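PDB 6JAV: group II chitinase from Ostrinia furnacalis, which probably hydrolyses chitin as an endo-acting family 18 glycosidase, represented here by a catalytic domain with an inhibitor bound. Local coordinates for residues A[1-7]-A[369-373]; A[8-14]-A[343-349]; A[239-243]-A[338-342]; A[245-249]-A[331-335]; A[274-278]-A[289-293]. All coordinates share one frame; numbering follows the deposited sequence.

Contact 1 (A[1-7]-A[369-373]); sequences SLLNSRY and KTELL
L2, S5 and Y7 of the N-terminal arm lie against K369, L372 and L373 on helix 363-373 of the TIM-barrel domain, so the contact brings the arm against the last helix of the model. L2 sits at its middle. One of its methyls, CD1, rests on the aliphatic stem of K369, 3.9 Å from CG, the two chains meeting at a slant. The other, CD2, is 4.1 Å from L372 CD1, and here the leucines run almost perpendicular to each other. The lysine is extended along its whole length, carrying its ammonium past this apolar patch to the carbonyl of S34. L372 divides its branches: while CD1 serves L2, CD2 makes a CH-pi contact with Y7, 4.2 Å from the ring centroid and 27° off the normal. The opposite face of the ring carries R6 CG, and the tyrosine is thereby held between a leucine methyl and an arginine stem. L373 reaches the arm with CD2, which is 3.8 Å from S5 CB and also touches the carbonyl oxygen of S1. No hydrogen bond crosses between the segments; several polar groups of the arm instead bond within it. A type I turn runs from L2 to S5, and S5 OG donates to L2 O (2.9 Å) while accepting from Y7 N (3.1 Å), forming an ST turn. Beyond it, R6 NH1 donates to Y7 OH at 2.9 Å, with the hydroxyl oxygen in the guanidinium plane, and the same nitrogen also bonds to N339 OD1.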
# COMPACT_ATOMS: atom_id res chain seq x y z
N SER A 1 -14.04 15.56 11.52
CA SER A 1 -13.51 15.49 10.15
C SER A 1 -12.01 15.16 10.08
O SER A 1 -11.19 15.74 10.81
CB SER A 1 -13.83 16.79 9.42
OG SER A 1 -12.83 17.13 8.49
N LEU A 2 -11.64 14.22 9.20
CA LEU A 2 -10.24 13.87 9.05
C LEU A 2 -9.42 15.06 8.59
O LEU A 2 -8.27 15.23 8.99
CB LEU A 2 -10.08 12.70 8.07
CG LEU A 2 -10.57 11.36 8.58
CD1 LEU A 2 -10.75 10.42 7.39
CD2 LEU A 2 -9.58 10.81 9.59
N LEU A 3 -9.99 15.89 7.70
CA LEU A 3 -9.21 17.00 7.16
C LEU A 3 -8.83 17.99 8.25
O LEU A 3 -7.75 18.59 8.18
CB LEU A 3 -9.97 17.69 6.03
CG LEU A 3 -10.05 16.91 4.72
CD1 LEU A 3 -10.98 17.65 3.76
CD2 LEU A 3 -8.67 16.77 4.09
N ASN A 4 -9.68 18.16 9.27
CA ASN A 4 -9.38 19.06 10.38
C ASN A 4 -8.56 18.40 11.48
O ASN A 4 -8.20 19.07 12.45
CB ASN A 4 -10.67 19.64 10.96
CG ASN A 4 -11.40 20.54 9.99
OD1 ASN A 4 -10.78 21.20 9.14
ND2 ASN A 4 -12.72 20.58 10.10
N SER A 5 -8.27 17.12 11.37
CA SER A 5 -7.52 16.41 12.40
C SER A 5 -6.02 16.57 12.17
O SER A 5 -5.57 17.12 11.16
CB SER A 5 -7.89 14.93 12.40
OG SER A 5 -7.12 14.23 11.42
N ARG A 6 -5.24 16.08 13.14
CA ARG A 6 -3.78 16.09 13.04
C ARG A 6 -3.23 14.93 12.21
O ARG A 6 -2.00 14.81 12.08
CB ARG A 6 -3.16 16.06 14.45
CG ARG A 6 -3.24 14.71 15.14
CD ARG A 6 -3.04 14.77 16.65
NE ARG A 6 -1.73 15.30 17.04
CZ ARG A 6 -0.67 14.56 17.42
NH1 ARG A 6 -0.69 13.24 17.43
NH2 ARG A 6 0.45 15.19 17.78
N TYR A 7 -4.08 14.07 11.64
CA TYR A 7 -3.63 12.87 10.95
C TYR A 7 -4.00 12.91 9.47
O TYR A 7 -5.03 13.47 9.08
CB TYR A 7 -4.25 11.63 11.56
CG TYR A 7 -3.81 11.43 12.99
CD1 TYR A 7 -2.48 11.13 13.28
CD2 TYR A 7 -4.70 11.60 14.04
CE1 TYR A 7 -2.05 10.98 14.60
CE2 TYR A 7 -4.28 11.45 15.36
CZ TYR A 7 -2.96 11.14 15.62
OH TYR A 7 -2.53 10.99 16.93
N LYS A 369 -10.96 5.60 10.36
CA LYS A 369 -11.38 6.98 10.56
C LYS A 369 -11.84 7.22 11.99
O LYS A 369 -11.42 8.19 12.64
CB LYS A 369 -12.49 7.33 9.56
CG LYS A 369 -13.16 8.65 9.89
CD LYS A 369 -14.22 8.94 8.84
CE LYS A 369 -14.95 10.24 9.14
NZ LYS A 369 -16.04 10.47 8.13
N THR A 370 -12.70 6.34 12.50
CA THR A 370 -13.25 6.54 13.83
C THR A 370 -12.15 6.51 14.88
O THR A 370 -12.13 7.34 15.80
CB THR A 370 -14.29 5.47 14.11
OG1 THR A 370 -15.39 5.67 13.22
CG2 THR A 370 -14.78 5.57 15.57
N GLU A 371 -11.19 5.59 14.74
CA GLU A 371 -10.12 5.53 15.73
C GLU A 371 -9.18 6.73 15.61
O GLU A 371 -8.73 7.26 16.63
CB GLU A 371 -9.40 4.19 15.64
CG GLU A 371 -8.52 3.88 16.88
CD GLU A 371 -9.30 3.83 18.21
OE1 GLU A 371 -10.35 3.15 18.28
OE2 GLU A 371 -8.85 4.46 19.19
N LEU A 372 -8.88 7.19 14.39
CA LEU A 372 -8.03 8.37 14.25
C LEU A 372 -8.67 9.59 14.88
O LEU A 372 -7.95 10.46 15.41
CB LEU A 372 -7.77 8.67 12.77
CG LEU A 372 -6.74 7.78 12.09
CD1 LEU A 372 -6.69 8.15 10.61
CD2 LEU A 372 -5.34 7.98 12.73
N LEU A 373 -10.00 9.71 14.81
CA LEU A 373 -10.72 10.85 15.35
C LEU A 373 -11.02 10.72 16.83
O LEU A 373 -11.43 11.71 17.45
CB LEU A 373 -12.01 11.10 14.57
CG LEU A 373 -11.79 11.51 13.11
CD1 LEU A 373 -13.11 11.61 12.37
CD2 LEU A 373 -11.03 12.83 13.02

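Contact 2 (A[8-14]-A[343-349]); sequences KLVCYYT and GMIWALD
Y12 leans across M344 and W346 of the neighbouring strand, and the near half of its side chain, from CB to CE1, meets them. CB lies 3.6 Å from W346 CE3; CG and CD2 continue along the six-membered ring of the indole, each 3.6 Å from W346 CZ3, in an oblique pair with planes inclined at 43°. CD1 is near I345 O, and CE1 is 3.6 Å from M344 CG. The bend of M344 at chi2 (-90°) brings SD alongside CD1 and CE1, 4.8 Å from the ring centroid, a Met-aromatic contact at the edge. At the tip, OH hydrogen-bonds to D124, part of the DxxDxDxE signature of family 18. Regular parallel pairing runs beneath, with V10 N donating to G343 O at 2.9 Å. Past a cis W346-A347 peptide, L348 N still reaches Y12 O (2.9 Å), and T14 OG1 donates to D349 OD1 (2.7 Å) from above the carboxylate plane; two waters also bridge T14 and D349, and D349 pairs with R20. Strands 8-14 and 342-346, the first and last of the barrel, thus close a TIM barrel whose final strand ends in a tryptophan about 5 Å from the bound inhibitor.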
# COMPACT_ATOMS: atom_id res chain seq x y z
N LYS A 8 -3.15 12.27 8.67
CA LYS A 8 -3.49 11.92 7.30
C LYS A 8 -4.10 10.53 7.26
O LYS A 8 -3.77 9.65 8.07
CB LYS A 8 -2.22 11.87 6.45
CG LYS A 8 -1.50 13.23 6.29
CD LYS A 8 -0.27 13.10 5.37
CE LYS A 8 0.44 14.44 5.17
NZ LYS A 8 0.97 14.99 6.45
N LEU A 9 -4.96 10.32 6.27
CA LEU A 9 -5.45 8.99 5.91
C LEU A 9 -5.30 8.93 4.39
O LEU A 9 -6.08 9.56 3.65
CB LEU A 9 -6.89 8.77 6.39
CG LEU A 9 -7.29 7.30 6.65
CD1 LEU A 9 -8.72 7.16 7.22
CD2 LEU A 9 -7.09 6.41 5.46
N VAL A 10 -4.25 8.25 3.94
CA VAL A 10 -3.87 8.21 2.53
C VAL A 10 -4.50 6.97 1.91
O VAL A 10 -4.20 5.84 2.32
CB VAL A 10 -2.33 8.19 2.39
CG1 VAL A 10 -1.92 8.11 0.94
CG2 VAL A 10 -1.68 9.43 3.04
N CYS A 11 -5.38 7.17 0.94
CA CYS A 11 -6.14 6.08 0.33
C CYS A 11 -5.63 5.84 -1.08
O CYS A 11 -5.65 6.77 -1.90
CB CYS A 11 -7.60 6.46 0.21
SG CYS A 11 -8.45 6.75 1.77
N TYR A 12 -5.22 4.61 -1.38
CA TYR A 12 -4.88 4.27 -2.76
C TYR A 12 -6.12 3.88 -3.56
O TYR A 12 -6.95 3.08 -3.10
CB TYR A 12 -3.82 3.15 -2.83
CG TYR A 12 -2.40 3.65 -2.61
CD1 TYR A 12 -1.89 3.78 -1.31
CD2 TYR A 12 -1.62 4.05 -3.68
CE1 TYR A 12 -0.61 4.30 -1.08
CE2 TYR A 12 -0.34 4.57 -3.46
CZ TYR A 12 0.13 4.69 -2.16
OH TYR A 12 1.41 5.18 -1.94
N TYR A 13 -6.23 4.47 -4.74
CA TYR A 13 -7.22 4.15 -5.76
C TYR A 13 -6.50 3.35 -6.84
O TYR A 13 -5.33 3.61 -7.14
CB TYR A 13 -7.75 5.49 -6.34
CG TYR A 13 -8.58 5.27 -7.57
CD1 TYR A 13 -9.92 4.94 -7.48
CD2 TYR A 13 -7.99 5.28 -8.82
CE1 TYR A 13 -10.67 4.66 -8.65
CE2 TYR A 13 -8.72 5.01 -9.96
CZ TYR A 13 -10.03 4.68 -9.85
OH TYR A 13 -10.73 4.39 -11.02
N THR A 14 -7.18 2.36 -7.43
CA THR A 14 -6.57 1.54 -8.47
C THR A 14 -7.43 1.58 -9.73
O THR A 14 -8.65 1.34 -9.68
CB THR A 14 -6.28 0.09 -8.01
OG1 THR A 14 -7.51 -0.63 -7.73
CG2 THR A 14 -5.43 0.08 -6.74
N GLY A 343 -2.28 7.22 8.67
CA GLY A 343 -2.46 5.87 8.19
C GLY A 343 -2.60 5.89 6.68
O GLY A 343 -2.84 6.93 6.07
N MET A 344 -2.43 4.71 6.09
CA MET A 344 -2.56 4.54 4.64
C MET A 344 -3.26 3.22 4.41
O MET A 344 -3.05 2.27 5.18
CB MET A 344 -1.17 4.53 3.98
CG MET A 344 -1.15 4.24 2.49
SD MET A 344 -0.99 2.46 2.15
CE MET A 344 0.79 2.24 2.31
N ILE A 345 -4.08 3.13 3.34
CA ILE A 345 -4.73 1.86 3.01
C ILE A 345 -4.43 1.45 1.58
O ILE A 345 -4.45 2.27 0.65
CB ILE A 345 -6.26 1.87 3.25
CG1 ILE A 345 -6.98 2.93 2.40
CG2 ILE A 345 -6.55 2.05 4.73
CD1 ILE A 345 -8.35 2.45 1.88
N TRP A 346 -4.19 0.15 1.41
CA TRP A 346 -4.19 -0.51 0.12
C TRP A 346 -5.34 -1.50 0.18
O TRP A 346 -5.21 -2.54 0.83
CB TRP A 346 -2.89 -1.30 -0.12
CG TRP A 346 -2.95 -1.84 -1.53
CD1 TRP A 346 -3.53 -3.03 -1.97
CD2 TRP A 346 -2.55 -1.14 -2.71
NE1 TRP A 346 -3.45 -3.11 -3.34
CE2 TRP A 346 -2.87 -1.96 -3.81
CE3 TRP A 346 -1.97 0.10 -2.93
CZ2 TRP A 346 -2.58 -1.57 -5.12
CZ3 TRP A 346 -1.68 0.49 -4.23
CH2 TRP A 346 -1.99 -0.35 -5.30
N ALA A 347 -6.46 -1.23 -0.51
CA ALA A 347 -6.74 -0.07 -1.36
C ALA A 347 -8.27 0.13 -1.24
O ALA A 347 -8.98 -0.73 -0.69
CB ALA A 347 -6.36 -0.36 -2.81
N LEU A 348 -8.77 1.26 -1.73
CA LEU A 348 -10.18 1.61 -1.55
C LEU A 348 -11.11 0.49 -2.02
O LEU A 348 -12.12 0.19 -1.35
CB LEU A 348 -10.48 2.88 -2.35
CG LEU A 348 -10.01 4.17 -1.69
CD1 LEU A 348 -9.91 5.32 -2.71
CD2 LEU A 348 -10.93 4.54 -0.53
N ASP A 349 -10.79 -0.13 -3.15
CA ASP A 349 -11.69 -1.06 -3.82
C ASP A 349 -11.66 -2.45 -3.22
O ASP A 349 -12.35 -3.34 -3.73
CB ASP A 349 -11.26 -1.17 -5.29
CG ASP A 349 -9.77 -1.45 -5.41
OD1 ASP A 349 -8.98 -0.47 -5.43
OD2 ASP A 349 -9.36 -2.62 -5.44
O HOH W 1 -9.70 2.00 -6.02
O HOH W 2 -7.02 -3.35 -6.53

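Contact 3 (A[239-243]-A[338-342]); sequences TPASK and LNLGG
A241 meets L338 and N339 through flat peptide groups, its methyl lying against their carbonyl oxygens. CB is 3.6 Å from L338 O, which points almost straight at it, and 3.6 Å from N339 O, over the face of that peptide group. The joined elements are two loops at the N-terminal ends of the TIM-barrel strands, each leading into a strand: 239-243 into 244-257 and 338-342 into 342-346. N339 takes positive phi just after helix 325-337 in a Schellman motif, and this turn presents both carbonyls to the alanine. Its amide oxygen is turned elsewhere, to R6 of the N-terminal arm. L340 follows, and its CD2 branch comes back to within 4.2 Å of A241 CB, an apolar touch beside helix 227-236, where I231 meets L340 and M235 meets A241. The polar link is modest: G341 N donates to A241 O at 3.0 Å, but the N-H...O angle of 125° makes it a weak bond. The same oxygen is also met by L340 CA at 3.4 Å. On the other side, a short 3-10 segment, fastened by K243 N to P240 O (3.0 Å), sets the A241 and S242 carbonyls in succession towards the second loop. With no CB in between, the backbone of G341 comes close to the second of these, its CA lying 3.4 Å from S242 O.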
# COMPACT_ATOMS: atom_id res chain seq x y z
N THR A 239 13.90 8.98 10.09
CA THR A 239 12.64 9.56 9.63
C THR A 239 11.87 10.17 10.79
O THR A 239 11.61 9.47 11.78
CB THR A 239 11.77 8.47 9.00
OG1 THR A 239 12.53 7.79 8.01
CG2 THR A 239 10.54 9.06 8.33
N PRO A 240 11.45 11.43 10.70
CA PRO A 240 10.53 11.99 11.72
C PRO A 240 9.20 11.26 11.75
O PRO A 240 8.68 10.84 10.71
CB PRO A 240 10.34 13.45 11.28
CG PRO A 240 11.51 13.76 10.33
CD PRO A 240 11.82 12.42 9.67
N ALA A 241 8.64 11.11 12.95
CA ALA A 241 7.33 10.47 13.07
C ALA A 241 6.29 11.14 12.18
O ALA A 241 5.43 10.47 11.57
CB ALA A 241 6.86 10.48 14.53
N SER A 242 6.32 12.48 12.10
CA SER A 242 5.30 13.20 11.35
C SER A 242 5.32 12.87 9.86
O SER A 242 4.31 13.10 9.19
CB SER A 242 5.47 14.70 11.53
OG SER A 242 6.57 15.17 10.77
N LYS A 243 6.43 12.34 9.35
CA LYS A 243 6.53 12.01 7.93
C LYS A 243 6.02 10.61 7.62
O LYS A 243 5.82 10.29 6.45
CB LYS A 243 7.99 12.12 7.45
CG LYS A 243 8.60 13.52 7.51
CD LYS A 243 7.98 14.39 6.46
CE LYS A 243 8.61 15.79 6.36
NZ LYS A 243 9.76 15.85 5.45
N LEU A 338 2.53 6.67 18.76
CA LEU A 338 3.84 7.09 18.26
C LEU A 338 3.80 8.46 17.59
O LEU A 338 4.83 8.91 17.06
CB LEU A 338 4.38 6.06 17.26
CG LEU A 338 4.80 4.69 17.83
CD1 LEU A 338 5.37 3.83 16.71
CD2 LEU A 338 5.83 4.83 18.95
N ASN A 339 2.63 9.12 17.57
CA ASN A 339 2.46 10.42 16.94
C ASN A 339 2.85 10.42 15.47
O ASN A 339 3.39 11.41 14.95
CB ASN A 339 3.22 11.53 17.70
CG ASN A 339 2.60 11.78 19.05
OD1 ASN A 339 1.47 12.26 19.12
ND2 ASN A 339 3.31 11.42 20.11
N LEU A 340 2.59 9.29 14.79
CA LEU A 340 2.89 9.20 13.37
C LEU A 340 2.02 10.17 12.58
O LEU A 340 1.02 10.69 13.07
CB LEU A 340 2.69 7.78 12.83
CG LEU A 340 3.42 6.65 13.54
CD1 LEU A 340 3.13 5.32 12.86
CD2 LEU A 340 4.93 6.90 13.58
N GLY A 341 2.42 10.38 11.32
CA GLY A 341 1.68 11.28 10.45
C GLY A 341 0.27 10.80 10.17
O GLY A 341 -0.61 11.62 9.92
N GLY A 342 0.05 9.50 10.19
CA GLY A 342 -1.29 8.96 9.98
C GLY A 342 -1.24 7.55 9.44
O GLY A 342 -0.29 6.80 9.70

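Contact 4 (A[245-249]-A[331-335]); sequences VMGMP and KVNFI
M246 opens the contact by laying its side chain across the helix residues K331, F334 and I335. CG anti to the backbone N (chi1 -177°) and an extended chi2 carry the chain out to the helix, and a bend at chi3 then turns the methyl inward. CE is 3.7 Å from I335 CG1 and also touches CB and the carbonyl oxygen of K331. The sulfur, one bond earlier, faces the edge of the F334 ring at 4.8 Å from its centroid, a Met-aromatic contact. At G247 the link becomes polar: its carbonyl accepts from a water at 2.7 Å, and that water accepts in turn from K331 NZ at 2.9 Å. The ammonium has D323 as a salt-bridge partner and A212 O as a further acceptor. M248 returns to the helix side. Its CG slides past K331 CD, the chains running in opposite directions; SD lies 4.1 Å from V332 CG2, and CE meets I335 CD1 tip to tip at 3.9 Å. P249 ends the series with CD near the lysine nitrogen. Strand and helix run antiparallel (173°), their axes 9.9 Å apart, as expected where a TIM-barrel helix covers its strands. Helix 363-373 lies beside M248 and V332, helix 227-236 beside M246 and F334, while strands 192-195 and 342-346 hydrogen-bond to the strand on its two edges.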
# COMPACT_ATOMS: atom_id res chain seq x y z
N VAL A 245 3.37 7.58 7.34
CA VAL A 245 2.01 7.05 7.39
C VAL A 245 2.11 5.53 7.29
O VAL A 245 2.85 5.00 6.43
CB VAL A 245 1.07 7.66 6.32
CG1 VAL A 245 0.98 9.18 6.52
CG2 VAL A 245 1.50 7.37 4.92
N MET A 246 1.41 4.84 8.18
CA MET A 246 1.52 3.39 8.30
C MET A 246 0.48 2.69 7.43
O MET A 246 -0.73 2.89 7.62
CB MET A 246 1.33 2.96 9.75
CG MET A 246 1.52 1.45 9.89
SD MET A 246 1.61 1.02 11.64
CE MET A 246 -0.10 0.76 11.89
N GLY A 247 0.96 1.82 6.54
CA GLY A 247 0.04 1.09 5.67
C GLY A 247 -0.74 0.01 6.39
O GLY A 247 -0.23 -0.71 7.26
N MET A 248 -1.99 -0.16 5.96
CA MET A 248 -2.86 -1.21 6.46
C MET A 248 -3.55 -1.89 5.28
O MET A 248 -4.06 -1.20 4.37
CB MET A 248 -3.86 -0.62 7.46
CG MET A 248 -3.22 -0.20 8.88
SD MET A 248 -4.36 0.85 9.75
CE MET A 248 -4.05 2.39 8.92
N PRO A 249 -3.54 -3.22 5.23
CA PRO A 249 -4.12 -3.96 4.09
C PRO A 249 -5.62 -4.14 4.22
O PRO A 249 -6.14 -4.55 5.27
CB PRO A 249 -3.40 -5.32 4.15
CG PRO A 249 -3.18 -5.53 5.64
CD PRO A 249 -2.93 -4.13 6.24
N LYS A 331 -4.03 -1.17 15.58
CA LYS A 331 -3.03 -0.54 14.74
C LYS A 331 -3.16 0.98 14.74
O LYS A 331 -2.14 1.70 14.77
CB LYS A 331 -3.08 -1.10 13.32
CG LYS A 331 -2.56 -2.50 13.21
CD LYS A 331 -2.60 -3.01 11.78
CE LYS A 331 -1.92 -4.36 11.67
NZ LYS A 331 -1.81 -4.83 10.26
N VAL A 332 -4.38 1.51 14.69
CA VAL A 332 -4.56 2.97 14.72
C VAL A 332 -4.18 3.55 16.08
O VAL A 332 -3.62 4.64 16.17
CB VAL A 332 -5.96 3.38 14.22
CG1 VAL A 332 -6.13 4.88 14.30
CG2 VAL A 332 -6.17 2.90 12.77
N ASN A 333 -4.49 2.84 17.18
CA ASN A 333 -4.00 3.31 18.48
C ASN A 333 -2.48 3.33 18.51
O ASN A 333 -1.88 4.23 19.12
CB ASN A 333 -4.58 2.43 19.59
CG ASN A 333 -5.97 2.88 19.99
OD1 ASN A 333 -6.94 2.12 19.85
ND2 ASN A 333 -6.09 4.10 20.47
N PHE A 334 -1.84 2.37 17.83
CA PHE A 334 -0.37 2.37 17.71
C PHE A 334 0.11 3.61 16.95
O PHE A 334 1.05 4.29 17.38
CB PHE A 334 0.04 1.07 17.02
CG PHE A 334 1.49 0.98 16.64
CD1 PHE A 334 2.43 0.51 17.56
CD2 PHE A 334 1.91 1.28 15.35
CE1 PHE A 334 3.77 0.38 17.20
CE2 PHE A 334 3.27 1.16 14.99
CZ PHE A 334 4.19 0.70 15.93
N ILE A 335 -0.55 3.93 15.83
CA ILE A 335 -0.23 5.14 15.07
C ILE A 335 -0.28 6.37 15.97
O ILE A 335 0.66 7.19 16.01
CB ILE A 335 -1.21 5.27 13.88
CG1 ILE A 335 -0.88 4.20 12.83
CG2 ILE A 335 -1.20 6.71 13.27
CD1 ILE A 335 -1.99 4.11 11.73
O HOH W 3 -0.21 -2.92 8.86

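Contact 5 (A[274-278]-A[289-293]); sequences EPGEY and EICDR
E289 and Y278 are joined by a hydrogen bond: the backbone N of Y278 donates to E289 OE2 at 2.9 Å, meeting the oxygen nearly along its C-O axis. OE2 also lies in the plane of the tyrosine ring at its edge, and it approaches G276 CA to 3.4 Å, a closeness the bare glycine backbone permits. The second carboxylate oxygen is used as well, accepting from T279 OG1 and from A286 N, so both ends of this buried group have donors. The two terminal nitrogens of R293, one turn further along the helix, are served differently. NH1 folds back to E289 O at 3.1 Å, standing above the carbonyl plane, while R293 N reaches the same oxygen from the opposite face at 3.2 Å. NH2 points across to E277 OE1, at the edge of the guanidinium plane, but at 3.4 Å this salt bridge is long and its hydrogen bond weak. A water that donates to P275 O at 2.6 Å gives NH2 a further, weak acceptor. E277 OE2 pairs with R356, which also holds D292, so the glutamate is shared between two arginines. The loop, and helix 287-296, whose C291 is disulfide-bonded to C357, lie in the chain between the last two barrel strands, where family 18 chitinases carry their small insertion domain. With E277 OE1 and E289 OE2 only 4.3 Å apart, the arginines probably offset the gathered negative charge, while E289, through both oxygens, ties the loop to the start of the helix.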
# COMPACT_ATOMS: atom_id res chain seq x y z
N GLU A 274 -6.78 -20.43 -3.84
CA GLU A 274 -7.60 -20.33 -5.04
C GLU A 274 -8.02 -18.88 -5.26
O GLU A 274 -8.38 -18.19 -4.30
CB GLU A 274 -8.84 -21.21 -4.90
CG GLU A 274 -8.51 -22.70 -4.91
CD GLU A 274 -9.66 -23.58 -4.44
OE1 GLU A 274 -9.43 -24.80 -4.24
OE2 GLU A 274 -10.79 -23.08 -4.27
N PRO A 275 -7.97 -18.38 -6.50
CA PRO A 275 -8.38 -16.98 -6.76
C PRO A 275 -9.81 -16.71 -6.34
O PRO A 275 -10.70 -17.57 -6.42
CB PRO A 275 -8.24 -16.85 -8.28
CG PRO A 275 -7.27 -17.92 -8.68
CD PRO A 275 -7.52 -19.06 -7.73
N GLY A 276 -10.03 -15.48 -5.87
CA GLY A 276 -11.38 -15.02 -5.62
C GLY A 276 -12.12 -14.74 -6.91
O GLY A 276 -11.53 -14.42 -7.95
N GLU A 277 -13.45 -14.80 -6.82
CA GLU A 277 -14.24 -14.59 -8.03
C GLU A 277 -14.23 -13.15 -8.52
O GLU A 277 -14.50 -12.92 -9.71
CB GLU A 277 -15.67 -15.09 -7.81
CG GLU A 277 -16.45 -14.24 -6.86
CD GLU A 277 -16.41 -14.75 -5.43
OE1 GLU A 277 -15.36 -15.30 -4.98
OE2 GLU A 277 -17.43 -14.59 -4.73
N TYR A 278 -13.93 -12.18 -7.66
CA TYR A 278 -13.88 -10.79 -8.11
C TYR A 278 -12.48 -10.31 -8.41
O TYR A 278 -12.28 -9.57 -9.38
CB TYR A 278 -14.49 -9.86 -7.07
CG TYR A 278 -15.95 -10.11 -6.87
CD1 TYR A 278 -16.89 -9.58 -7.74
CD2 TYR A 278 -16.39 -10.90 -5.82
CE1 TYR A 278 -18.23 -9.82 -7.56
CE2 TYR A 278 -17.73 -11.12 -5.62
CZ TYR A 278 -18.65 -10.59 -6.49
OH TYR A 278 -19.97 -10.84 -6.29
N GLU A 289 -14.26 -10.39 -0.14
CA GLU A 289 -14.28 -11.82 -0.44
C GLU A 289 -14.09 -12.65 0.82
O GLU A 289 -14.75 -13.68 1.01
CB GLU A 289 -13.21 -12.12 -1.48
CG GLU A 289 -13.57 -11.54 -2.88
CD GLU A 289 -12.45 -11.62 -3.89
OE1 GLU A 289 -11.28 -11.30 -3.57
OE2 GLU A 289 -12.72 -11.96 -5.07
N ILE A 290 -13.20 -12.20 1.71
CA ILE A 290 -12.93 -12.94 2.95
C ILE A 290 -14.15 -12.92 3.87
O ILE A 290 -14.54 -13.95 4.43
CB ILE A 290 -11.70 -12.32 3.64
CG1 ILE A 290 -10.45 -12.53 2.78
CG2 ILE A 290 -11.51 -12.91 5.05
CD1 ILE A 290 -9.25 -11.71 3.27
N CYS A 291 -14.74 -11.74 4.07
CA CYS A 291 -15.85 -11.66 5.02
C CYS A 291 -17.04 -12.49 4.55
O CYS A 291 -17.74 -13.09 5.39
CB CYS A 291 -16.21 -10.20 5.34
SG CYS A 291 -16.82 -9.20 3.96
N ASP A 292 -17.25 -12.60 3.24
CA ASP A 292 -18.33 -13.45 2.73
C ASP A 292 -18.03 -14.92 3.00
O ASP A 292 -18.95 -15.69 3.33
CB ASP A 292 -18.50 -13.22 1.23
CG ASP A 292 -19.66 -14.06 0.65
OD1 ASP A 292 -20.78 -13.90 1.16
OD2 ASP A 292 -19.44 -14.85 -0.28
N ARG A 293 -16.78 -15.34 2.84
CA ARG A 293 -16.42 -16.73 3.15
C ARG A 293 -16.71 -17.05 4.61
O ARG A 293 -17.22 -18.14 4.93
CB ARG A 293 -14.95 -16.97 2.83
CG ARG A 293 -14.73 -17.20 1.35
CD ARG A 293 -13.33 -16.79 0.89
NE ARG A 293 -13.09 -17.17 -0.50
CZ ARG A 293 -13.62 -16.55 -1.57
NH1 ARG A 293 -14.43 -15.51 -1.44
NH2 ARG A 293 -13.31 -16.99 -2.79
O HOH W 4 -12.48 -18.69 -4.85

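Contacts 2 and 4 lie in the core and share the barrel wall: strands 342-346 and 244-257 are neighbours, joined by M344 backbone bonds to M246 and M248. Contact 2 is mainly strand pairing with aromatic packing; contact 4 is methionine-rich strand-to-helix packing. Contacts 1 and 3 are partly buried, at the N-terminal ends of the barrel strands, where the arm and loops lead into them. Contact 1 is almost wholly apolar between its segments and continues through L9 into contact 2 and through V332 into contact 4, while contact 3 relies on backbone groups and meets contact 1 at R6 and N339. Contact 5 stands apart, about 34 Å from contact 3 between centres, and is the one contact with a salt bridge between its segments.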